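PDB 6I9A: Lys-gingipain W83, which cleaves proteins after lysine as a secreted cysteine endopeptidase and probable virulence factor of Porphyromonas gingivalis, this chain being its catalytic subunit with the inhibitor KYT-36 bound. Local coordinates for residues A[88-92]-A[103-107]; A[139-143]-A[444-448]; A[155-159]-A[223-227]; A[394-400]-A[411-416]. All coordinates share one frame; numbering follows the deposited sequence.

Interaction 1 (A[88-92]-A[103-107]); sequences VISGE and LYYSA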
loop_
_atom_site.group_PDB
_atom_site.type_symbol
_atom_site.label_atom_id
_atom_site.label_comp_id
_atom_site.label_asym_id
_atom_site.label_seq_id
_atom_site.Cartn_x
_atom_site.Cartn_y
_atom_site.Cartn_z
ATOM N N VAL A 88 -18.875 10.103 -3.815
ATOM C CA VAL A 88 -18.154 11.362 -4.022
ATOM C C VAL A 88 -17.062 11.225 -5.122
ATOM O O VAL A 88 -16.803 12.192 -5.844
ATOM C CB VAL A 88 -17.592 12.020 -2.754
ATOM C CG1 VAL A 88 -18.681 12.505 -1.804
ATOM C CG2 VAL A 88 -16.613 11.125 -2.026
ATOM N N ILE A 89 -16.411 10.060 -5.244
ATOM C CA ILE A 89 -15.406 9.839 -6.309
ATOM C C ILE A 89 -15.815 8.529 -6.947
ATOM O O ILE A 89 -15.633 7.465 -6.359
ATOM C CB ILE A 89 -13.962 9.841 -5.790
ATOM C CG1 ILE A 89 -13.611 11.188 -5.143
ATOM C CG2 ILE A 89 -13.006 9.539 -6.968
ATOM C CD1 ILE A 89 -12.262 11.123 -4.324
ATOM N N SER A 90 -16.517 8.576 -8.067
ATOM C CA SER A 90 -17.242 7.386 -8.516
ATOM C C SER A 90 -16.420 6.236 -9.061
ATOM O O SER A 90 -16.920 5.109 -9.037
ATOM C CB SER A 90 -18.262 7.754 -9.594
ATOM O OG SER A 90 -17.588 8.297 -10.707
ATOM N N GLY A 91 -15.246 6.496 -9.585
ATOM C CA GLY A 91 -14.595 5.521 -10.459
ATOM C C GLY A 91 -15.417 5.359 -11.750
ATOM O O GLY A 91 -16.338 6.153 -12.027
ATOM N N GLU A 92 -15.090 4.355 -12.566
ATOM C CA GLU A 92 -15.884 4.101 -13.765
ATOM C C GLU A 92 -15.810 2.615 -14.029
ATOM O O GLU A 92 -15.006 1.893 -13.419
ATOM C CB GLU A 92 -15.428 4.939 -14.977
ATOM C CG GLU A 92 -14.037 4.586 -15.491
ATOM C CD GLU A 92 -13.617 5.548 -16.586
ATOM O OE1 GLU A 92 -13.287 6.716 -16.280
ATOM O OE2 GLU A 92 -13.619 5.125 -17.762
ATOM N N LEU A 103 -8.594 2.732 -12.083
ATOM C CA LEU A 103 -7.414 2.776 -12.953
ATOM C C LEU A 103 -7.342 4.044 -13.775
ATOM O O LEU A 103 -6.220 4.572 -13.979
ATOM C CB LEU A 103 -7.449 1.571 -13.921
ATOM C CG LEU A 103 -6.260 1.519 -14.910
ATOM C CD1 LEU A 103 -4.913 1.401 -14.223
ATOM C CD2 LEU A 103 -6.444 0.388 -15.900
ATOM N N TYR A 104 -8.486 4.504 -14.304
ATOM C CA TYR A 104 -8.415 5.604 -15.280
ATOM C C TYR A 104 -8.202 6.976 -14.629
ATOM O O TYR A 104 -7.868 7.915 -15.346
ATOM C CB TYR A 104 -9.621 5.540 -16.197
ATOM C CG TYR A 104 -9.512 4.257 -17.002
ATOM C CD1 TYR A 104 -10.370 3.183 -16.757
ATOM C CD2 TYR A 104 -8.476 4.077 -17.914
ATOM C CE1 TYR A 104 -10.218 1.963 -17.419
ATOM C CE2 TYR A 104 -8.306 2.870 -18.578
ATOM C CZ TYR A 104 -9.182 1.815 -18.332
ATOM O OH TYR A 104 -8.975 0.601 -18.942
ATOM N N TYR A 105 -8.257 7.063 -13.311
ATOM C CA TYR A 105 -7.750 8.282 -12.665
ATOM C C TYR A 105 -6.221 8.322 -12.744
ATOM O O TYR A 105 -5.637 9.398 -12.897
ATOM C CB TYR A 105 -8.153 8.332 -11.185
ATOM C CG TYR A 105 -9.654 8.479 -10.971
ATOM C CD1 TYR A 105 -10.375 9.508 -11.585
ATOM C CD2 TYR A 105 -10.348 7.587 -10.155
ATOM C CE1 TYR A 105 -11.756 9.630 -11.396
ATOM C CE2 TYR A 105 -11.727 7.694 -9.962
ATOM C CZ TYR A 105 -12.428 8.724 -10.582
ATOM O OH TYR A 105 -13.788 8.830 -10.419
ATOM N N SER A 106 -5.578 7.147 -12.633
ATOM C CA SER A 106 -4.107 6.969 -12.577
ATOM C C SER A 106 -3.464 6.821 -13.948
ATOM O O SER A 106 -2.273 7.133 -14.083
ATOM C CB SER A 106 -3.754 5.745 -11.713
ATOM O OG SER A 106 -3.979 4.475 -12.305
ATOM N N ALA A 107 -4.188 6.344 -14.931
ATOM C CA ALA A 107 -3.669 6.036 -16.258
ATOM C C ALA A 107 -3.861 7.268 -17.086
ATOM O O ALA A 107 -4.960 7.541 -17.561
ATOM C CB ALA A 107 -4.400 4.813 -16.832
#
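The phenol oxygen of Y105 reaches up from the short helix 103-106 and takes the backbone N-H of G91, with N of G91 2.9 Å from OH of Y105. The bond is bent, its N-H...O angle being 138°; CA of G91 also stands 3.6 Å from CE2 of Y105. On the same ring end rests I89, whose CG2 branch lies 3.7 Å from CE2 of Y105; that methyl is put there by a first torsion of -61°, which turns CG2 away from the backbone N. This is the tight part of the contact. The remaining length of the Y105 ring is buried against I59 and I63 of helix 56-72 and L80 and L82 of strand 79-83, so the tyrosine crosses the hydrophobic layer between helix and parallel sheet of the catalytic domain and offers its hydroxyl to the loop that follows that strand and, weakly, to N56. S90 braces the same loop, its OG donating to O of the following G91 over 2.8 Å, on a lone pair in the carbonyl plane. The other half is looser and partly exposed. E92 runs across Y104 at about a right angle, its carboxylate plane tilted 42° from the ring, and nothing comes closer than OE1 of E92 to CB of Y104 at 3.9 Å. The polar ends of this pair look elsewhere: E92 forms a salt bridge with K60 and accepts from N56, while the Y104 hydroxyl is hydrogen-bonded to E355 and H351.

Interaction 2 (A[139-143]-A[444-448]); sequences YEKAT and LPVIK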
loop_
_atom_site.group_PDB
_atom_site.type_symbol
_atom_site.label_atom_id
_atom_site.label_comp_id
_atom_site.label_asym_id
_atom_site.label_seq_id
_atom_site.Cartn_x
_atom_site.Cartn_y
_atom_site.Cartn_z
ATOM N N TYR A 139 0.638 2.348 13.069
ATOM C CA TYR A 139 1.553 1.448 12.392
ATOM C C TYR A 139 2.817 2.163 11.921
ATOM O O TYR A 139 3.950 1.715 12.176
ATOM C CB TYR A 139 0.824 0.805 11.186
ATOM C CG TYR A 139 1.657 -0.262 10.505
ATOM C CD1 TYR A 139 1.634 -1.588 10.957
ATOM C CD2 TYR A 139 2.475 0.049 9.416
ATOM C CE1 TYR A 139 2.397 -2.557 10.355
ATOM C CE2 TYR A 139 3.245 -0.926 8.799
ATOM C CZ TYR A 139 3.173 -2.230 9.249
ATOM O OH TYR A 139 3.914 -3.195 8.620
ATOM N N GLU A 140 2.654 3.317 11.257
ATOM C CA GLU A 140 3.797 4.036 10.671
ATOM C C GLU A 140 4.678 4.741 11.708
ATOM O O GLU A 140 5.887 4.865 11.501
ATOM C CB GLU A 140 3.316 5.075 9.650
ATOM C CG GLU A 140 2.622 4.453 8.451
ATOM C CD GLU A 140 2.619 5.441 7.298
ATOM O OE1 GLU A 140 2.062 6.550 7.447
ATOM O OE2 GLU A 140 3.147 5.099 6.212
ATOM N N LYS A 141 4.062 5.223 12.795
ATOM C CA LYS A 141 4.825 5.840 13.887
ATOM C C LYS A 141 5.325 4.770 14.848
ATOM O O LYS A 141 6.133 5.076 15.750
ATOM C CB LYS A 141 3.968 6.835 14.659
ATOM C CG LYS A 141 3.602 8.040 13.796
ATOM C CD LYS A 141 2.840 9.032 14.677
ATOM C CE LYS A 141 2.579 10.343 14.000
ATOM N NZ LYS A 141 2.188 11.372 15.038
ATOM N N ALA A 142 4.881 3.494 14.657
ATOM C CA ALA A 142 5.299 2.359 15.489
ATOM C C ALA A 142 5.089 2.623 16.966
ATOM O O ALA A 142 5.959 2.376 17.793
ATOM C CB ALA A 142 6.746 1.962 15.202
ATOM N N THR A 143 3.851 3.056 17.287
ATOM C CA THR A 143 3.481 3.352 18.686
ATOM C C THR A 143 2.709 2.193 19.309
ATOM O O THR A 143 2.179 2.341 20.419
ATOM C CB THR A 143 2.644 4.640 18.726
ATOM O OG1 THR A 143 1.504 4.432 17.901
ATOM C CG2 THR A 143 3.436 5.865 18.330
ATOM N N LEU A 444 12.243 1.207 12.225
ATOM C CA LEU A 444 11.401 2.031 13.064
ATOM C C LEU A 444 11.667 3.506 12.742
ATOM O O LEU A 444 12.816 3.874 12.479
ATOM C CB LEU A 444 11.756 1.752 14.544
ATOM C CG LEU A 444 11.365 0.355 15.016
ATOM C CD1 LEU A 444 12.046 0.035 16.355
ATOM C CD2 LEU A 444 9.831 0.228 15.189
ATOM N N PRO A 445 10.640 4.335 12.774
ATOM C CA PRO A 445 10.855 5.778 12.486
ATOM C C PRO A 445 11.588 6.467 13.629
ATOM O O PRO A 445 11.479 6.062 14.800
ATOM C CB PRO A 445 9.422 6.320 12.355
ATOM C CG PRO A 445 8.578 5.406 13.270
ATOM C CD PRO A 445 9.225 4.028 13.123
ATOM N N VAL A 446 12.290 7.541 13.289
ATOM C CA VAL A 446 12.914 8.457 14.258
ATOM C C VAL A 446 12.123 9.744 14.180
ATOM O O VAL A 446 11.974 10.313 13.068
ATOM C CB VAL A 446 14.391 8.681 13.908
ATOM C CG1 VAL A 446 15.022 9.694 14.858
ATOM C CG2 VAL A 446 15.180 7.374 13.892
ATOM N N ILE A 447 11.566 10.199 15.298
ATOM C CA ILE A 447 10.715 11.400 15.341
ATOM C C ILE A 447 11.258 12.297 16.439
ATOM O O ILE A 447 11.165 11.984 17.626
ATOM C CB ILE A 447 9.258 11.009 15.579
ATOM C CG1 ILE A 447 8.749 10.043 14.502
ATOM C CG2 ILE A 447 8.363 12.285 15.694
ATOM C CD1 ILE A 447 7.318 9.545 14.790
ATOM N N LYS A 448 11.934 13.359 16.045
ATOM C CA LYS A 448 12.666 14.222 16.982
ATOM C C LYS A 448 12.390 15.681 16.653
ATOM O O LYS A 448 11.624 15.978 15.719
ATOM C CB LYS A 448 14.181 13.914 16.896
ATOM C CG LYS A 448 14.559 12.513 17.357
ATOM C CD LYS A 448 14.361 12.322 18.900
ATOM C CE LYS A 448 14.579 10.887 19.314
ATOM N NZ LYS A 448 14.574 10.761 20.799
#
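A142 and P445 meet at the end of helix 126-141, where the proline ring is pressed against backbone as much as against side chain. CG of P445 sits 3.3 Å from O of E140 and 3.5 Å from O of K141, and CD of P445 lies 3.8 Å from CB of A142. The same methyl receives a branch of L444, with CD2 of L444 3.5 Å from CB of A142. At the margin the contact thins: the CD1 tip of I447 reaches CG of K141 at 4.1 Å, the two chains crossing at about a right angle, and W34 of helix 25-37 touches both. What presents the alanine is a Schellman motif with A142 as its C-prime residue; the positive phi of 53° aims CB at the 444-448 segment. Behind it, the E140 carboxylate forms a salt bridge with K35 and a hydrogen bond with W34. The contact joins the catalytic domain to the residues leading into the last strand of the C-terminal Ig-like domain. With no hydrogen bond across it, cohesion rests on apolar packing and on proline C-H groups, slightly positive, lying close to helix-end carbonyl oxygens, probably a mildly favourable approach.

Interaction 3 (A[155-159]-A[223-227]); sequences LIAGA and ADPLL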
loop_
_atom_site.group_PDB
_atom_site.type_symbol
_atom_site.label_atom_id
_atom_site.label_comp_id
_atom_site.label_asym_id
_atom_site.label_seq_id
_atom_site.Cartn_x
_atom_site.Cartn_y
_atom_site.Cartn_z
ATOM N N LEU A 155 -1.276 -17.137 6.366
ATOM C CA LEU A 155 -1.287 -17.495 4.928
ATOM C C LEU A 155 -2.256 -18.637 4.715
ATOM O O LEU A 155 -2.157 -19.675 5.403
ATOM C CB LEU A 155 0.121 -17.920 4.527
ATOM C CG LEU A 155 1.243 -16.897 4.771
ATOM C CD1 LEU A 155 2.610 -17.510 4.445
ATOM C CD2 LEU A 155 1.022 -15.614 3.908
ATOM N N ILE A 156 -3.218 -18.459 3.808
ATOM C CA ILE A 156 -4.248 -19.483 3.604
ATOM C C ILE A 156 -4.400 -19.788 2.127
ATOM O O ILE A 156 -4.715 -18.869 1.320
ATOM C CB ILE A 156 -5.625 -18.958 4.162
ATOM C CG1 ILE A 156 -5.512 -18.725 5.695
ATOM C CG2 ILE A 156 -6.754 -19.971 3.846
ATOM C CD1 ILE A 156 -6.689 -17.941 6.230
ATOM N N ALA A 157 -4.254 -21.082 1.774
ATOM C CA ALA A 157 -4.655 -21.602 0.481
ATOM C C ALA A 157 -6.045 -22.170 0.700
ATOM O O ALA A 157 -6.186 -23.278 1.282
ATOM C CB ALA A 157 -3.690 -22.675 -0.011
ATOM N N GLY A 158 -7.085 -21.418 0.376
ATOM C CA GLY A 158 -8.454 -21.828 0.660
ATOM C C GLY A 158 -8.952 -22.947 -0.219
ATOM O O GLY A 158 -8.242 -23.503 -1.063
ATOM N N ALA A 159 -10.234 -23.246 -0.042
ATOM C CA ALA A 159 -10.831 -24.438 -0.651
ATOM C C ALA A 159 -11.135 -24.284 -2.121
ATOM O O ALA A 159 -11.689 -23.276 -2.558
ATOM C CB ALA A 159 -12.123 -24.783 0.080
ATOM N N ALA A 223 -14.425 -16.595 1.076
ATOM C CA ALA A 223 -15.560 -17.511 1.127
ATOM C C ALA A 223 -15.317 -18.849 1.810
ATOM O O ALA A 223 -16.278 -19.401 2.386
ATOM C CB ALA A 223 -16.101 -17.749 -0.273
ATOM N N ASP A 224 -14.121 -19.413 1.708
ATOM C CA ASP A 224 -13.924 -20.763 2.302
ATOM C C ASP A 224 -12.427 -21.034 2.445
ATOM O O ASP A 224 -11.744 -21.282 1.438
ATOM C CB ASP A 224 -14.557 -21.839 1.397
ATOM C CG ASP A 224 -14.562 -23.209 2.021
ATOM O OD1 ASP A 224 -13.910 -23.395 3.044
ATOM O OD2 ASP A 224 -15.204 -24.131 1.436
ATOM N N PRO A 225 -11.885 -20.960 3.657
ATOM C CA PRO A 225 -12.610 -20.795 4.923
ATOM C C PRO A 225 -13.270 -19.423 5.024
ATOM O O PRO A 225 -12.708 -18.406 4.595
ATOM C CB PRO A 225 -11.524 -20.972 5.983
ATOM C CG PRO A 225 -10.218 -20.652 5.269
ATOM C CD PRO A 225 -10.459 -21.207 3.885
ATOM N N LEU A 226 -14.460 -19.387 5.596
ATOM C CA LEU A 226 -15.288 -18.226 5.584
ATOM C C LEU A 226 -14.887 -17.167 6.604
ATOM O O LEU A 226 -14.760 -17.424 7.819
ATOM C CB LEU A 226 -16.744 -18.667 5.872
ATOM C CG LEU A 226 -17.815 -17.560 5.863
ATOM C CD1 LEU A 226 -18.006 -16.986 4.435
ATOM C CD2 LEU A 226 -19.165 -18.099 6.362
ATOM N N LEU A 227 -14.762 -15.925 6.103
ATOM C CA LEU A 227 -14.559 -14.734 6.936
ATOM C C LEU A 227 -15.433 -13.666 6.352
ATOM O O LEU A 227 -15.157 -13.170 5.256
ATOM C CB LEU A 227 -13.102 -14.304 6.946
ATOM C CG LEU A 227 -12.757 -13.086 7.810
ATOM C CD1 LEU A 227 -13.002 -13.345 9.304
ATOM C CD2 LEU A 227 -11.314 -12.646 7.561
HETATM O O HOH W 1 -12.530 -20.876 -1.357
#
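With chi1 at -172°, D224 swings its carboxylate away from its own backbone N and lays it beside the methyl of A159, OD2 of D224 coming to 3.4 Å from CB of A159. I156 is set by a first torsion of -63°, which carries its CG2 branch to 3.8 Å from CG of P225; the two side chains run past one another in opposite senses. Between these contacts the backbones are joined by a single direct bond. N of A159 donates to O of D224 over 2.9 Å, nearly straight at 171° although it approaches from outside the carbonyl plane. A water donates to the same oxygen and to O of A159. The peptide bond between D224 and P225 is cis, and CD of P225 packs 3.8 Å from CA of G158. That CA of G158 is also 3.4 Å from O of D224, which leaves no room for a side chain there. The site is close to catalysis: D224 lies about 5 Å from H216, the inferred proton donor, side chain to side chain, and neighbouring A223 touches the inhibitor. Around the contact, Y213 of strand 210-214 bonds N of D224 and packs on both I156 and P225. Strand 152-157 runs between 188-192 and 210-214, with helix 163-178 against L155 and A157, and the 223-227 segment leads into edge strand 226-228 of a small antiparallel sheet.

Interaction 4 (A[394-400]-A[411-416]); sequences ASAGSYV and TGVANA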
loop_
_atom_site.group_PDB
_atom_site.type_symbol
_atom_site.label_atom_id
_atom_site.label_comp_id
_atom_site.label_asym_id
_atom_site.label_seq_id
_atom_site.Cartn_x
_atom_site.Cartn_y
_atom_site.Cartn_z
ATOM N N ALA A 394 22.289 9.643 8.737
ATOM C CA ALA A 394 21.377 8.532 8.994
ATOM C C ALA A 394 21.817 7.366 8.150
ATOM O O ALA A 394 22.552 7.548 7.186
ATOM C CB ALA A 394 19.932 8.918 8.689
ATOM N N SER A 395 21.367 6.154 8.491
ATOM C CA SER A 395 21.800 5.017 7.692
ATOM C C SER A 395 21.496 5.211 6.215
ATOM O O SER A 395 20.452 5.794 5.851
ATOM C CB SER A 395 21.223 3.688 8.177
ATOM O OG SER A 395 19.819 3.643 7.938
ATOM N N ALA A 396 22.375 4.696 5.361
ATOM C CA ALA A 396 22.234 4.839 3.915
ATOM C C ALA A 396 20.822 4.458 3.453
ATOM O O ALA A 396 20.329 3.384 3.744
ATOM C CB ALA A 396 23.266 3.986 3.205
ATOM N N GLY A 397 20.220 5.349 2.678
ATOM C CA GLY A 397 18.885 5.120 2.147
ATOM C C GLY A 397 17.779 5.723 2.966
ATOM O O GLY A 397 16.642 5.770 2.510
ATOM N N SER A 398 18.079 6.166 4.212
ATOM C CA SER A 398 17.041 6.781 5.019
ATOM C C SER A 398 16.584 8.097 4.431
ATOM O O SER A 398 17.374 8.829 3.802
ATOM C CB SER A 398 17.569 7.070 6.424
ATOM O OG SER A 398 17.926 5.866 7.104
ATOM N N TYR A 399 15.312 8.417 4.634
ATOM C CA TYR A 399 14.685 9.650 4.138
ATOM C C TYR A 399 14.454 10.570 5.321
ATOM O O TYR A 399 13.787 10.199 6.298
ATOM C CB TYR A 399 13.398 9.264 3.431
ATOM C CG TYR A 399 12.676 10.382 2.715
ATOM C CD1 TYR A 399 13.329 11.181 1.759
ATOM C CD2 TYR A 399 11.303 10.560 2.873
ATOM C CE1 TYR A 399 12.623 12.125 1.006
ATOM C CE2 TYR A 399 10.598 11.504 2.137
ATOM C CZ TYR A 399 11.261 12.269 1.197
ATOM O OH TYR A 399 10.538 13.158 0.442
ATOM N N VAL A 400 15.032 11.784 5.203
ATOM C CA VAL A 400 14.990 12.771 6.280
ATOM C C VAL A 400 14.098 13.928 5.891
ATOM O O VAL A 400 14.248 14.467 4.791
ATOM C CB VAL A 400 16.428 13.250 6.583
ATOM C CG1 VAL A 400 16.429 14.233 7.756
ATOM C CG2 VAL A 400 17.382 12.075 6.861
ATOM N N THR A 411 13.626 18.024 2.481
ATOM C CA THR A 411 13.862 16.573 2.515
ATOM C C THR A 411 15.215 16.228 1.939
ATOM O O THR A 411 15.756 16.968 1.093
ATOM C CB THR A 411 12.784 15.797 1.725
ATOM O OG1 THR A 411 12.913 16.040 0.323
ATOM C CG2 THR A 411 11.366 16.109 2.160
ATOM N N GLY A 412 15.730 15.045 2.295
ATOM C CA GLY A 412 16.901 14.504 1.652
ATOM C C GLY A 412 17.012 13.036 1.940
ATOM O O GLY A 412 16.553 12.560 2.974
ATOM N N VAL A 413 17.703 12.321 1.067
ATOM C CA VAL A 413 17.973 10.883 1.241
ATOM C C VAL A 413 19.423 10.685 1.648
ATOM O O VAL A 413 20.321 11.211 0.986
ATOM C CB VAL A 413 17.673 10.123 -0.063
ATOM C CG1 VAL A 413 18.017 8.648 0.111
ATOM C CG2 VAL A 413 16.200 10.274 -0.445
ATOM N N ALA A 414 19.672 9.938 2.707
ATOM C CA ALA A 414 21.067 9.639 3.084
ATOM C C ALA A 414 21.754 8.835 1.977
ATOM O O ALA A 414 21.246 7.799 1.527
ATOM C CB ALA A 414 21.105 8.869 4.384
ATOM N N ASN A 415 22.925 9.291 1.586
ATOM C CA ASN A 415 23.704 8.648 0.539
ATOM C C ASN A 415 24.386 7.375 1.087
ATOM O O ASN A 415 24.175 6.993 2.240
ATOM C CB ASN A 415 24.713 9.662 -0.068
ATOM C CG ASN A 415 25.842 10.034 0.844
ATOM O OD1 ASN A 415 26.074 9.458 1.925
ATOM N ND2 ASN A 415 26.611 11.048 0.420
ATOM N N ALA A 416 25.230 6.732 0.246
ATOM C CA ALA A 416 25.853 5.455 0.634
ATOM C C ALA A 416 26.788 5.603 1.854
ATOM O O ALA A 416 27.020 4.638 2.566
ATOM C CB ALA A 416 26.637 4.847 -0.541
#
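The ring of Y399 leans obliquely over the neighbouring strand: CD1 of Y399 meets CG2 of V413 at 3.7 Å, and its far end meets T411, whose CG2 lies 3.5 Å from OH of Y399. A first torsion of -174° carries the ring forward along its strand, from beside V413 to T411. The hydroxyl goes on beyond this hairpin to O of G39 and N of V14. Beneath it, strands 399-404 and 407-413 pair antiparallel: Y399 and V413 form a non-hydrogen-bonded pair, V400 and G412 a hydrogen-bonded one. N of V400 donates to O of G412 over 2.8 Å, and N of G412 returns the bond to O of V400 at 3.0 Å. N of A414 then bonds O of S398 at 2.8 Å and N of G397 bonds O of A414 at 2.9 Å, so the pairing runs on into the type II turn S395-S398. There CB of A414 sits 3.4 Å from O of A394, and OG and N of S398 both bond to O of S395. Four backbone bonds hold the register of this Ig-like hairpin, while the Y399 hydroxyl adds a polar link to the catalytic domain.

In the fold
The four contacts divide between the two domains of the chain. Interactions 1 and 3 lie in the catalytic domain, centres 30 Å apart; interaction 4 belongs to the Ig-like domain; interaction 2 joins the two. Interactions 2 and 4 reach the same antiparallel sheet, centres 16 Å apart and nearest atoms about 7 Å, with the hairpin nested in the chain loop that interaction 2 closes. That loop also encloses interaction 3, the contact beside the catalytic centre, where D224 lies about 12 Å from the nucleophile C249, side chain to side chain. Interaction 1 is instead near a calcium site, G91 lying about 5 Å from the side chain of the calcium ligand F254, while interaction 4 stands 41 Å from interaction 3, centre to centre.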